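Local structure of putative non-ribosomal peptide synthetase (Actinomadura parvosata subsp. kistnae, 6M7L) at residues G38-G43 against P239-R244; L56-L61 against L134-D139; V293-R298 against V374-D379. The protein is a putative non-ribosomal peptide synthetase whose condensation-family domain probably serves in the assembly of a peptide product. All blocks are in the same frame, centred on the assembly; numbering follows the deposited sequence.

Contact 1 of 3, residues G38-G43 against P239-R244; sequences GDEAEG and PVLPSR
Arg244 reaches from its loop over to the backbone of Glu42, and its guanidinium meets the other loop by edge and face. Glu42 O lies in the plane of that flat group, at its edge, 2.7 Å from Arg244 NH1, although the bond is weak because the N-H is badly aimed (126°). The methyl of Ala41 comes over one face instead, 3.8 Å above the guanidinium plane and off-centre, near its border. What puts the group there is an arm extended from CG to NE, and NH2 has a weak bond of its own to Leu34 O. The straighter hydrogen bond is backbone to backbone, from Glu42 N to Ser243 O at 2.9 Å, the donor standing above the carbonyl plane. Glu40, whose chain is stretched out with CG opposite the backbone N (chi1 177°), runs across Leu241 at about a right angle, its CD 4.1 Å from Leu241 CD2. The polar ends of two other residues turn elsewhere: Glu42 forms a salt bridge with Arg245, and Ser243 OG bonds to Asp436. Neither segment is helix or strand. Residues 38-43 link helix 26-34 to strand 45-53. The loop of residues 239-244 leads into strand 246-253; as those two strands belong to different sheets, the contact joins the halves of the domain loop to loop.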
ATOM      1  N   GLY A  38     -29.742 -13.150  15.369  1.00 85.66           N
ATOM      2  CA  GLY A  38     -29.293 -14.129  16.340  1.00 87.59           C
ATOM      3  C   GLY A  38     -28.136 -14.974  15.843  1.00 87.40           C
ATOM      4  O   GLY A  38     -27.663 -14.846  14.714  1.00 92.40           O
ATOM      5  N   ASP A  39     -27.700 -15.876  16.732  1.00 88.64           N
ATOM      6  CA  ASP A  39     -26.483 -16.657  16.515  1.00 91.78           C
ATOM      7  C   ASP A  39     -26.561 -17.522  15.265  1.00 98.89           C
ATOM      8  O   ASP A  39     -25.542 -17.733  14.595  1.00102.21           O
ATOM      9  CB  ASP A  39     -26.214 -17.535  17.736  1.00 97.45           C
ATOM     10  CG  ASP A  39     -25.917 -16.726  18.981  1.00107.29           C
ATOM     11  OD1 ASP A  39     -24.726 -16.603  19.339  1.00111.63           O
ATOM     12  OD2 ASP A  39     -26.874 -16.197  19.592  1.00101.60           O
ATOM     13  N   GLU A  40     -27.746 -18.047  14.947  1.00104.34           N
ATOM     14  CA  GLU A  40     -27.888 -18.930  13.792  1.00104.81           C
ATOM     15  C   GLU A  40     -27.404 -18.256  12.514  1.00 94.78           C
ATOM     16  O   GLU A  40     -26.692 -18.870  11.710  1.00 85.88           O
ATOM     17  CB  GLU A  40     -29.347 -19.367  13.656  1.00108.22           C
ATOM     18  CG  GLU A  40     -29.643 -20.229  12.443  1.00118.66           C
ATOM     19  CD  GLU A  40     -31.112 -20.580  12.339  1.00123.24           C
ATOM     20  OE1 GLU A  40     -31.764 -20.723  13.396  1.00124.52           O
ATOM     21  OE2 GLU A  40     -31.620 -20.699  11.205  1.00136.59           O
ATOM     22  N   ALA A  41     -27.771 -16.994  12.314  1.00 88.23           N
ATOM     23  CA  ALA A  41     -27.266 -16.225  11.188  1.00 85.21           C
ATOM     24  C   ALA A  41     -25.902 -15.645  11.533  1.00 79.46           C
ATOM     25  O   ALA A  41     -25.748 -14.963  12.551  1.00 76.20           O
ATOM     26  CB  ALA A  41     -28.239 -15.107  10.820  1.00 72.54           C
ATOM     27  N   GLU A  42     -24.908 -15.926  10.691  1.00 80.15           N
ATOM     28  CA  GLU A  42     -23.581 -15.366  10.900  1.00 80.65           C
ATOM     29  C   GLU A  42     -23.647 -13.845  10.871  1.00 69.70           C
ATOM     30  O   GLU A  42     -24.298 -13.256  10.003  1.00 62.22           O
ATOM     31  CB  GLU A  42     -22.610 -15.876   9.835  1.00 74.46           C
ATOM     32  CG  GLU A  42     -22.349 -17.371   9.904  1.00 81.99           C
ATOM     33  CD  GLU A  42     -21.701 -17.788  11.209  1.00 96.62           C
ATOM     34  OE1 GLU A  42     -20.596 -17.290  11.509  1.00 98.87           O
ATOM     35  OE2 GLU A  42     -22.303 -18.607  11.939  1.00101.52           O
ATOM     36  N   GLY A  43     -22.986 -13.216  11.839  1.00 63.62           N
ATOM     37  CA  GLY A  43     -22.982 -11.767  11.886  1.00 55.45           C
ATOM     38  C   GLY A  43     -22.358 -11.180  10.633  1.00 59.54           C
ATOM     39  O   GLY A  43     -21.379 -11.704  10.096  1.00 63.77           O
ATOM     40  N   PRO A 239     -34.333 -21.024   3.272  1.00 64.25           N
ATOM     41  CA  PRO A 239     -34.613 -21.108   4.706  1.00 59.62           C
ATOM     42  C   PRO A 239     -35.175 -19.792   5.212  1.00 67.38           C
ATOM     43  O   PRO A 239     -34.815 -18.713   4.736  1.00 78.13           O
ATOM     44  CB  PRO A 239     -33.240 -21.400   5.316  1.00 53.28           C
ATOM     45  CG  PRO A 239     -32.291 -20.718   4.383  1.00 62.95           C
ATOM     46  CD  PRO A 239     -32.897 -20.838   3.000  1.00 60.29           C
ATOM     47  N   VAL A 240     -36.087 -19.885   6.181  1.00 66.01           N
ATOM     48  CA  VAL A 240     -36.663 -18.661   6.726  1.00 74.78           C
ATOM     49  C   VAL A 240     -35.619 -17.895   7.532  1.00 64.57           C
ATOM     50  O   VAL A 240     -35.687 -16.665   7.638  1.00 71.57           O
ATOM     51  CB  VAL A 240     -37.924 -18.978   7.557  1.00 68.17           C
ATOM     52  CG1 VAL A 240     -37.571 -19.792   8.782  1.00 61.80           C
ATOM     53  CG2 VAL A 240     -38.647 -17.695   7.947  1.00 57.17           C
ATOM     54  N   LEU A 241     -34.632 -18.589   8.085  1.00 60.77           N
ATOM     55  CA  LEU A 241     -33.532 -17.940   8.796  1.00 74.05           C
ATOM     56  C   LEU A 241     -32.212 -18.273   8.122  1.00 70.75           C
ATOM     57  O   LEU A 241     -31.792 -19.447   8.129  1.00 71.03           O
ATOM     58  CB  LEU A 241     -33.496 -18.354  10.266  1.00 85.43           C
ATOM     59  CG  LEU A 241     -34.342 -17.482  11.192  1.00 76.97           C
ATOM     60  CD1 LEU A 241     -35.740 -18.051  11.326  1.00 82.71           C
ATOM     61  CD2 LEU A 241     -33.675 -17.325  12.550  1.00 83.43           C
ATOM     62  N   PRO A 242     -31.523 -17.294   7.549  1.00 65.90           N
ATOM     63  CA  PRO A 242     -30.290 -17.581   6.817  1.00 66.16           C
ATOM     64  C   PRO A 242     -29.133 -17.863   7.762  1.00 62.49           C
ATOM     65  O   PRO A 242     -29.123 -17.454   8.922  1.00 73.65           O
ATOM     66  CB  PRO A 242     -30.047 -16.286   6.040  1.00 63.55           C
ATOM     67  CG  PRO A 242     -30.571 -15.238   6.970  1.00 63.59           C
ATOM     68  CD  PRO A 242     -31.793 -15.848   7.622  1.00 64.80           C
ATOM     69  N   SER A 243     -28.149 -18.586   7.239  1.00 60.17           N
ATOM     70  CA  SER A 243     -26.868 -18.696   7.915  1.00 64.16           C
ATOM     71  C   SER A 243     -25.862 -17.683   7.396  1.00 68.16           C
ATOM     72  O   SER A 243     -24.934 -17.320   8.129  1.00 64.94           O
ATOM     73  CB  SER A 243     -26.297 -20.108   7.759  1.00 60.60           C
ATOM     74  OG  SER A 243     -25.908 -20.355   6.422  1.00 57.01           O
ATOM     75  N   ARG A 244     -26.042 -17.214   6.162  1.00 60.93           N
ATOM     76  CA  ARG A 244     -25.126 -16.300   5.489  1.00 57.52           C
ATOM     77  C   ARG A 244     -23.724 -16.883   5.356  1.00 59.91           C
ATOM     78  O   ARG A 244     -22.753 -16.140   5.190  1.00 63.06           O
ATOM     79  CB  ARG A 244     -25.066 -14.939   6.196  1.00 60.23           C
ATOM     80  CG  ARG A 244     -26.421 -14.337   6.514  1.00 57.47           C
ATOM     81  CD  ARG A 244     -26.316 -12.830   6.645  1.00 56.29           C
ATOM     82  NE  ARG A 244     -27.503 -12.237   7.250  1.00 58.05           N
ATOM     83  CZ  ARG A 244     -27.572 -11.844   8.517  1.00 62.79           C
ATOM     84  NH1 ARG A 244     -26.521 -11.979   9.313  1.00 66.73           N
ATOM     85  NH2 ARG A 244     -28.689 -11.307   8.988  1.00 62.08           N
TER

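Contact 2 of 3, residues L56-L61 against L134-D139; sequences LDRDAL and LFPLTD
Arg58, which meets Leu134 and Pro136 across the contact, opens a helix whose start is fixed by the bond from Leu61 N to Asp57 O at 2.8 Å. Asp57 sits at the N-cap and adds a side-chain bond: its OD1 takes the N-H of Ala60 at 3.0 Å, met from well above the carboxylate plane. No hydrogen bond crosses to 134-139; everything there is side-chain packing. Leu56 and Leu134 point at each other tip to tip, CD2 to CD2 at 3.6 Å. Both have CG opposite the backbone N (chi1 163° and 179°), which turns each branched end toward the other segment. Leu61, in the first turn of the helix, comes in at a slant and puts its CD2 3.9 Å from the same Leu134 CD2, so that one methyl of Leu134 touches both leucines. Farther out, the extended arm of Arg58 crosses the ring of Pro136 at about a right angle, NH2 3.4 Å from Pro136 CG, while Arg58 CG lies 4.2 Å from Leu134 CD2. Leu61 and Leu134 are buried; Arg58 closes the exposed side. Phe135 faces the other way, onto helix 110-119. A sheet covered on both faces by helices is the alpha/beta sandwich expected of a lobe of the condensation domain, related to the CoA-dependent acyltransferases.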
ATOM      1  N   LEU A  56       5.079  -9.752  22.299  1.00 72.20           N
ATOM      2  CA  LEU A  56       3.975  -8.805  22.225  1.00 67.95           C
ATOM      3  C   LEU A  56       3.758  -8.148  23.581  1.00 63.86           C
ATOM      4  O   LEU A  56       3.655  -8.833  24.602  1.00 65.83           O
ATOM      5  CB  LEU A  56       2.694  -9.503  21.772  1.00 68.30           C
ATOM      6  CG  LEU A  56       1.399  -8.734  22.046  1.00 67.25           C
ATOM      7  CD1 LEU A  56       1.198  -7.613  21.038  1.00 60.34           C
ATOM      8  CD2 LEU A  56       0.205  -9.676  22.067  1.00 66.66           C
ATOM      9  N   ASP A  57       3.687  -6.819  23.582  1.00 59.29           N
ATOM     10  CA  ASP A  57       3.372  -6.054  24.787  1.00 66.23           C
ATOM     11  C   ASP A  57       1.854  -5.988  24.894  1.00 71.65           C
ATOM     12  O   ASP A  57       1.203  -5.127  24.301  1.00 68.43           O
ATOM     13  CB  ASP A  57       4.006  -4.668  24.725  1.00 70.55           C
ATOM     14  CG  ASP A  57       3.866  -3.901  26.026  1.00 72.94           C
ATOM     15  OD1 ASP A  57       2.892  -4.149  26.767  1.00 75.02           O
ATOM     16  OD2 ASP A  57       4.732  -3.044  26.302  1.00 82.93           O
ATOM     17  N   ARG A  58       1.283  -6.923  25.663  1.00 68.74           N
ATOM     18  CA  ARG A  58      -0.169  -7.052  25.727  1.00 67.44           C
ATOM     19  C   ARG A  58      -0.827  -5.776  26.235  1.00 68.42           C
ATOM     20  O   ARG A  58      -1.892  -5.382  25.747  1.00 70.10           O
ATOM     21  CB  ARG A  58      -0.552  -8.235  26.612  1.00 64.81           C
ATOM     22  CG  ARG A  58      -0.098  -9.574  26.074  1.00 70.32           C
ATOM     23  CD  ARG A  58      -0.683 -10.711  26.886  1.00 63.06           C
ATOM     24  NE  ARG A  58      -0.190 -12.003  26.424  1.00 67.53           N
ATOM     25  CZ  ARG A  58      -0.545 -13.168  26.953  1.00 74.20           C
ATOM     26  NH1 ARG A  58      -1.402 -13.206  27.965  1.00 74.61           N
ATOM     27  NH2 ARG A  58      -0.044 -14.296  26.467  1.00 67.12           N
ATOM     28  N   ASP A  59      -0.208  -5.115  27.214  1.00 69.81           N
ATOM     29  CA  ASP A  59      -0.793  -3.882  27.729  1.00 74.81           C
ATOM     30  C   ASP A  59      -0.662  -2.739  26.733  1.00 69.80           C
ATOM     31  O   ASP A  59      -1.484  -1.817  26.742  1.00 67.75           O
ATOM     32  CB  ASP A  59      -0.157  -3.511  29.067  1.00 80.44           C
ATOM     33  CG  ASP A  59      -0.580  -4.440  30.188  1.00 88.23           C
ATOM     34  OD1 ASP A  59       0.095  -5.469  30.400  1.00 92.76           O
ATOM     35  OD2 ASP A  59      -1.600  -4.148  30.846  1.00 90.91           O
ATOM     36  N   ALA A  60       0.354  -2.777  25.869  1.00 69.16           N
ATOM     37  CA  ALA A  60       0.437  -1.792  24.798  1.00 68.38           C
ATOM     38  C   ALA A  60      -0.577  -2.089  23.699  1.00 68.45           C
ATOM     39  O   ALA A  60      -1.170  -1.164  23.130  1.00 65.19           O
ATOM     40  CB  ALA A  60       1.853  -1.750  24.223  1.00 68.56           C
ATOM     41  N   LEU A  61      -0.784  -3.372  23.390  1.00 66.43           N
ATOM     42  CA  LEU A  61      -1.807  -3.749  22.421  1.00 63.79           C
ATOM     43  C   LEU A  61      -3.189  -3.307  22.884  1.00 66.30           C
ATOM     44  O   LEU A  61      -3.999  -2.833  22.078  1.00 64.03           O
ATOM     45  CB  LEU A  61      -1.774  -5.261  22.189  1.00 61.98           C
ATOM     46  CG  LEU A  61      -2.980  -5.883  21.478  1.00 57.74           C
ATOM     47  CD1 LEU A  61      -3.038  -5.460  20.019  1.00 63.85           C
ATOM     48  CD2 LEU A  61      -2.947  -7.395  21.606  1.00 62.83           C
ATOM     49  N   LEU A 134      -7.374 -12.072  21.328  1.00 54.36           N
ATOM     50  CA  LEU A 134      -5.973 -12.456  21.290  1.00 54.53           C
ATOM     51  C   LEU A 134      -5.842 -13.932  21.639  1.00 59.97           C
ATOM     52  O   LEU A 134      -6.463 -14.408  22.595  1.00 65.45           O
ATOM     53  CB  LEU A 134      -5.153 -11.603  22.259  1.00 60.59           C
ATOM     54  CG  LEU A 134      -3.657 -11.905  22.338  1.00 62.44           C
ATOM     55  CD1 LEU A 134      -3.022 -11.822  20.959  1.00 59.30           C
ATOM     56  CD2 LEU A 134      -2.980 -10.947  23.305  1.00 66.22           C
ATOM     57  N   PHE A 135      -5.036 -14.655  20.859  1.00 61.58           N
ATOM     58  CA  PHE A 135      -4.852 -16.097  21.019  1.00 61.25           C
ATOM     59  C   PHE A 135      -3.374 -16.391  21.238  1.00 62.61           C
ATOM     60  O   PHE A 135      -2.618 -16.575  20.273  1.00 64.13           O
ATOM     61  CB  PHE A 135      -5.392 -16.852  19.808  1.00 61.47           C
ATOM     62  CG  PHE A 135      -6.858 -16.636  19.569  1.00 63.21           C
ATOM     63  CD1 PHE A 135      -7.802 -17.382  20.258  1.00 61.65           C
ATOM     64  CD2 PHE A 135      -7.294 -15.684  18.661  1.00 64.87           C
ATOM     65  CE1 PHE A 135      -9.156 -17.184  20.044  1.00 51.57           C
ATOM     66  CE2 PHE A 135      -8.648 -15.482  18.442  1.00 62.34           C
ATOM     67  CZ  PHE A 135      -9.578 -16.233  19.135  1.00 54.05           C
ATOM     68  N   PRO A 136      -2.919 -16.436  22.490  1.00 66.36           N
ATOM     69  CA  PRO A 136      -1.508 -16.753  22.766  1.00 64.94           C
ATOM     70  C   PRO A 136      -1.192 -18.195  22.401  1.00 67.44           C
ATOM     71  O   PRO A 136      -1.842 -19.129  22.879  1.00 60.62           O
ATOM     72  CB  PRO A 136      -1.378 -16.510  24.275  1.00 62.36           C
ATOM     73  CG  PRO A 136      -2.537 -15.633  24.628  1.00 62.39           C
ATOM     74  CD  PRO A 136      -3.643 -16.038  23.708  1.00 61.70           C
ATOM     75  N   LEU A 137      -0.185 -18.372  21.546  1.00 69.16           N
ATOM     76  CA  LEU A 137       0.315 -19.688  21.169  1.00 66.12           C
ATOM     77  C   LEU A 137       1.598 -20.040  21.908  1.00 62.20           C
ATOM     78  O   LEU A 137       1.708 -21.121  22.492  1.00 58.44           O
ATOM     79  CB  LEU A 137       0.543 -19.745  19.655  1.00 60.18           C
ATOM     80  CG  LEU A 137      -0.693 -19.439  18.810  1.00 63.81           C
ATOM     81  CD1 LEU A 137      -0.314 -19.235  17.352  1.00 66.33           C
ATOM     82  CD2 LEU A 137      -1.719 -20.555  18.952  1.00 57.45           C
ATOM     83  N   THR A 138       2.580 -19.143  21.875  1.00 66.28           N
ATOM     84  CA  THR A 138       3.774 -19.203  22.704  1.00 61.58           C
ATOM     85  C   THR A 138       4.009 -17.815  23.287  1.00 66.91           C
ATOM     86  O   THR A 138       3.224 -16.888  23.069  1.00 66.91           O
ATOM     87  CB  THR A 138       5.004 -19.666  21.911  1.00 62.23           C
ATOM     88  OG1 THR A 138       5.419 -18.626  21.018  1.00 69.45           O
ATOM     89  CG2 THR A 138       4.698 -20.923  21.108  1.00 55.90           C
ATOM     90  N   ASP A 139       5.104 -17.665  24.033  1.00 66.05           N
ATOM     91  CA  ASP A 139       5.465 -16.346  24.537  1.00 71.20           C
ATOM     92  C   ASP A 139       5.969 -15.423  23.436  1.00 72.26           C
ATOM     93  O   ASP A 139       6.051 -14.210  23.657  1.00 73.10           O
ATOM     94  CB  ASP A 139       6.518 -16.472  25.640  1.00 75.97           C
ATOM     95  CG  ASP A 139       7.695 -17.340  25.231  1.00 87.39           C
ATOM     96  OD1 ASP A 139       7.856 -17.610  24.022  1.00 90.79           O
ATOM     97  OD2 ASP A 139       8.457 -17.761  26.126  1.00 99.40           O
TER

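Contact 3 of 3, residues V293-R298 against V374-D379; sequences VTIGTR and VALQLD
Gly296 and Ala375 form a single parallel beta bridge, joining strand 292-299, antiparallel to strand 317-324, to 374-380, the edge strand of a four-stranded sheet. Both polar backbone atoms of Gly296 are used: its N donates to Val374 O at 2.9 Å, in the carbonyl plane, and its O accepts from Leu376 N at 2.9 Å. Ala375 turns its own backbone N and O to Leu410 and Leu412 on the neighbouring strand 410-418. The strands diverge at 47°, and side chains then take over. Thr297 OG1, placed opposite the backbone N (chi1 -174°), donates to Leu376 O at 2.8 Å, nearly along the C=O axis. The amide of Gln377 stands in for a strand neighbour of Arg298: Gln377 OE1 receives Arg298 N on a lone pair at 2.9 Å with an almost straight N-H (178°), and NE2 returns a weak bond to Arg298 O. Trp411 NE1 also donates to OE1, helping to fix the amide's rotation. The Arg298 guanidinium looks elsewhere, to Glu156 and Ser316. On the face under helix 272-288, Ile295 CD1 rests 3.7 Å from Leu376 CB.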
ATOM      1  N   VAL A 293     -32.440  -9.946 -16.084  1.00 68.15           N
ATOM      2  CA  VAL A 293     -31.538 -10.304 -14.997  1.00 62.74           C
ATOM      3  C   VAL A 293     -30.916  -9.030 -14.439  1.00 61.99           C
ATOM      4  O   VAL A 293     -30.591  -8.103 -15.189  1.00 70.75           O
ATOM      5  CB  VAL A 293     -30.461 -11.299 -15.473  1.00 55.86           C
ATOM      6  CG1 VAL A 293     -29.817 -10.806 -16.751  1.00 69.86           C
ATOM      7  CG2 VAL A 293     -29.418 -11.535 -14.393  1.00 55.07           C
ATOM      8  N   THR A 294     -30.772  -8.981 -13.117  1.00 61.41           N
ATOM      9  CA  THR A 294     -30.221  -7.825 -12.417  1.00 55.83           C
ATOM     10  C   THR A 294     -29.115  -8.310 -11.490  1.00 56.97           C
ATOM     11  O   THR A 294     -29.396  -8.927 -10.457  1.00 53.74           O
ATOM     12  CB  THR A 294     -31.303  -7.092 -11.619  1.00 57.88           C
ATOM     13  OG1 THR A 294     -32.375  -6.710 -12.491  1.00 51.66           O
ATOM     14  CG2 THR A 294     -30.725  -5.849 -10.952  1.00 60.46           C
ATOM     15  N   ILE A 295     -27.868  -8.047 -11.858  1.00 60.82           N
ATOM     16  CA  ILE A 295     -26.744  -8.272 -10.973  1.00 52.79           C
ATOM     17  C   ILE A 295     -26.378  -6.949 -10.313  1.00 55.58           C
ATOM     18  O   ILE A 295     -26.848  -5.879 -10.700  1.00 56.23           O
ATOM     19  CB  ILE A 295     -25.526  -8.878 -11.708  1.00 54.72           C
ATOM     20  CG1 ILE A 295     -24.864  -7.818 -12.590  1.00 56.36           C
ATOM     21  CG2 ILE A 295     -25.935 -10.100 -12.519  1.00 58.73           C
ATOM     22  CD1 ILE A 295     -23.358  -7.775 -12.464  1.00 59.10           C
ATOM     23  N   GLY A 296     -25.521  -7.020  -9.292  1.00 56.47           N
ATOM     24  CA  GLY A 296     -25.053  -5.837  -8.609  1.00 48.92           C
ATOM     25  C   GLY A 296     -23.537  -5.834  -8.537  1.00 52.76           C
ATOM     26  O   GLY A 296     -22.870  -6.787  -8.946  1.00 48.57           O
ATOM     27  N   THR A 297     -23.002  -4.734  -8.019  1.00 54.23           N
ATOM     28  CA  THR A 297     -21.570  -4.632  -7.787  1.00 48.36           C
ATOM     29  C   THR A 297     -21.352  -3.726  -6.588  1.00 51.43           C
ATOM     30  O   THR A 297     -22.085  -2.751  -6.399  1.00 55.49           O
ATOM     31  CB  THR A 297     -20.824  -4.105  -9.022  1.00 51.31           C
ATOM     32  OG1 THR A 297     -19.409  -4.166  -8.792  1.00 53.47           O
ATOM     33  CG2 THR A 297     -21.221  -2.667  -9.339  1.00 44.88           C
ATOM     34  N   ARG A 298     -20.364  -4.069  -5.767  1.00 51.67           N
ATOM     35  CA  ARG A 298     -20.018  -3.257  -4.610  1.00 51.13           C
ATOM     36  C   ARG A 298     -18.977  -2.227  -5.021  1.00 55.90           C
ATOM     37  O   ARG A 298     -17.893  -2.585  -5.496  1.00 61.17           O
ATOM     38  CB  ARG A 298     -19.490  -4.111  -3.460  1.00 47.94           C
ATOM     39  CG  ARG A 298     -19.390  -3.345  -2.146  1.00 53.73           C
ATOM     40  CD  ARG A 298     -18.571  -4.092  -1.111  1.00 50.97           C
ATOM     41  NE  ARG A 298     -17.149  -4.090  -1.441  1.00 64.17           N
ATOM     42  CZ  ARG A 298     -16.287  -3.167  -1.025  1.00 61.48           C
ATOM     43  NH1 ARG A 298     -16.703  -2.167  -0.260  1.00 58.70           N
ATOM     44  NH2 ARG A 298     -15.011  -3.244  -1.372  1.00 53.88           N
ATOM     45  N   VAL A 374     -26.987 -11.766  -7.137  1.00 48.83           N
ATOM     46  CA  VAL A 374     -25.677 -12.058  -7.701  1.00 45.95           C
ATOM     47  C   VAL A 374     -24.934 -10.740  -7.851  1.00 50.05           C
ATOM     48  O   VAL A 374     -25.510  -9.741  -8.296  1.00 49.56           O
ATOM     49  CB  VAL A 374     -25.800 -12.786  -9.055  1.00 48.63           C
ATOM     50  CG1 VAL A 374     -24.427 -13.032  -9.664  1.00 47.58           C
ATOM     51  CG2 VAL A 374     -26.556 -14.093  -8.880  1.00 48.95           C
ATOM     52  N   ALA A 375     -23.664 -10.730  -7.460  1.00 50.96           N
ATOM     53  CA  ALA A 375     -22.834  -9.543  -7.575  1.00 50.23           C
ATOM     54  C   ALA A 375     -21.531  -9.900  -8.275  1.00 50.01           C
ATOM     55  O   ALA A 375     -21.070 -11.043  -8.226  1.00 50.39           O
ATOM     56  CB  ALA A 375     -22.548  -8.913  -6.206  1.00 50.48           C
ATOM     57  N   LEU A 376     -20.943  -8.904  -8.933  1.00 50.73           N
ATOM     58  CA  LEU A 376     -19.742  -9.098  -9.734  1.00 52.76           C
ATOM     59  C   LEU A 376     -18.710  -8.042  -9.377  1.00 55.21           C
ATOM     60  O   LEU A 376     -19.019  -6.844  -9.365  1.00 54.97           O
ATOM     61  CB  LEU A 376     -20.068  -9.036 -11.229  1.00 54.00           C
ATOM     62  CG  LEU A 376     -18.886  -8.930 -12.195  1.00 54.83           C
ATOM     63  CD1 LEU A 376     -17.957 -10.129 -12.061  1.00 52.78           C
ATOM     64  CD2 LEU A 376     -19.381  -8.784 -13.626  1.00 55.36           C
ATOM     65  N   GLN A 377     -17.490  -8.487  -9.086  1.00 54.02           N
ATOM     66  CA  GLN A 377     -16.344  -7.605  -8.915  1.00 55.97           C
ATOM     67  C   GLN A 377     -15.285  -7.981  -9.940  1.00 58.45           C
ATOM     68  O   GLN A 377     -14.884  -9.147 -10.025  1.00 58.66           O
ATOM     69  CB  GLN A 377     -15.756  -7.694  -7.503  1.00 48.68           C
ATOM     70  CG  GLN A 377     -16.768  -7.614  -6.378  1.00 51.28           C
ATOM     71  CD  GLN A 377     -17.676  -6.400  -6.464  1.00 58.44           C
ATOM     72  OE1 GLN A 377     -18.880  -6.498  -6.224  1.00 61.15           O
ATOM     73  NE2 GLN A 377     -17.102  -5.246  -6.791  1.00 46.96           N
ATOM     74  N   LEU A 378     -14.844  -6.999 -10.720  1.00 57.63           N
ATOM     75  CA  LEU A 378     -13.761  -7.180 -11.681  1.00 63.50           C
ATOM     76  C   LEU A 378     -12.692  -6.146 -11.361  1.00 64.59           C
ATOM     77  O   LEU A 378     -12.898  -4.946 -11.571  1.00 64.48           O
ATOM     78  CB  LEU A 378     -14.265  -7.043 -13.118  1.00 65.23           C
ATOM     79  CG  LEU A 378     -13.283  -7.448 -14.218  1.00 63.79           C
ATOM     80  CD1 LEU A 378     -14.001  -8.212 -15.317  1.00 63.57           C
ATOM     81  CD2 LEU A 378     -12.575  -6.231 -14.790  1.00 75.75           C
ATOM     82  N   ASP A 379     -11.556  -6.610 -10.852  1.00 66.15           N
ATOM     83  CA  ASP A 379     -10.493  -5.738 -10.381  1.00 68.42           C
ATOM     84  C   ASP A 379      -9.255  -5.880 -11.253  1.00 74.08           C
ATOM     85  O   ASP A 379      -8.903  -6.987 -11.678  1.00 67.66           O
ATOM     86  CB  ASP A 379     -10.134  -6.056  -8.928  1.00 63.48           C
ATOM     87  CG  ASP A 379     -11.322  -5.946  -7.999  1.00 69.40           C
ATOM     88  OD1 ASP A 379     -12.149  -5.033  -8.200  1.00 75.83           O
ATOM     89  OD2 ASP A 379     -11.428  -6.775  -7.070  1.00 73.82           O
TER

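Along the chain, contact 2 falls entirely between the two segments of contact 1, whereas contact 3 follows both. Contact 2 belongs to the five-stranded sheet and its helices in one lobe; contact 3 ties two sheets together in the other, and their centres are 40 Å apart. Contact 1 connects the two lobes, its centre 32 Å from that of contact 2 and 23 Å from that of contact 3. No two contacts touch: the nearest atoms of contact 1 are about 13 Å from either of the others. Each half thus has its own sheet, the halves meet through loops such as contact 1, and strand 395-399, late in the chain, returns to the five-stranded sheet.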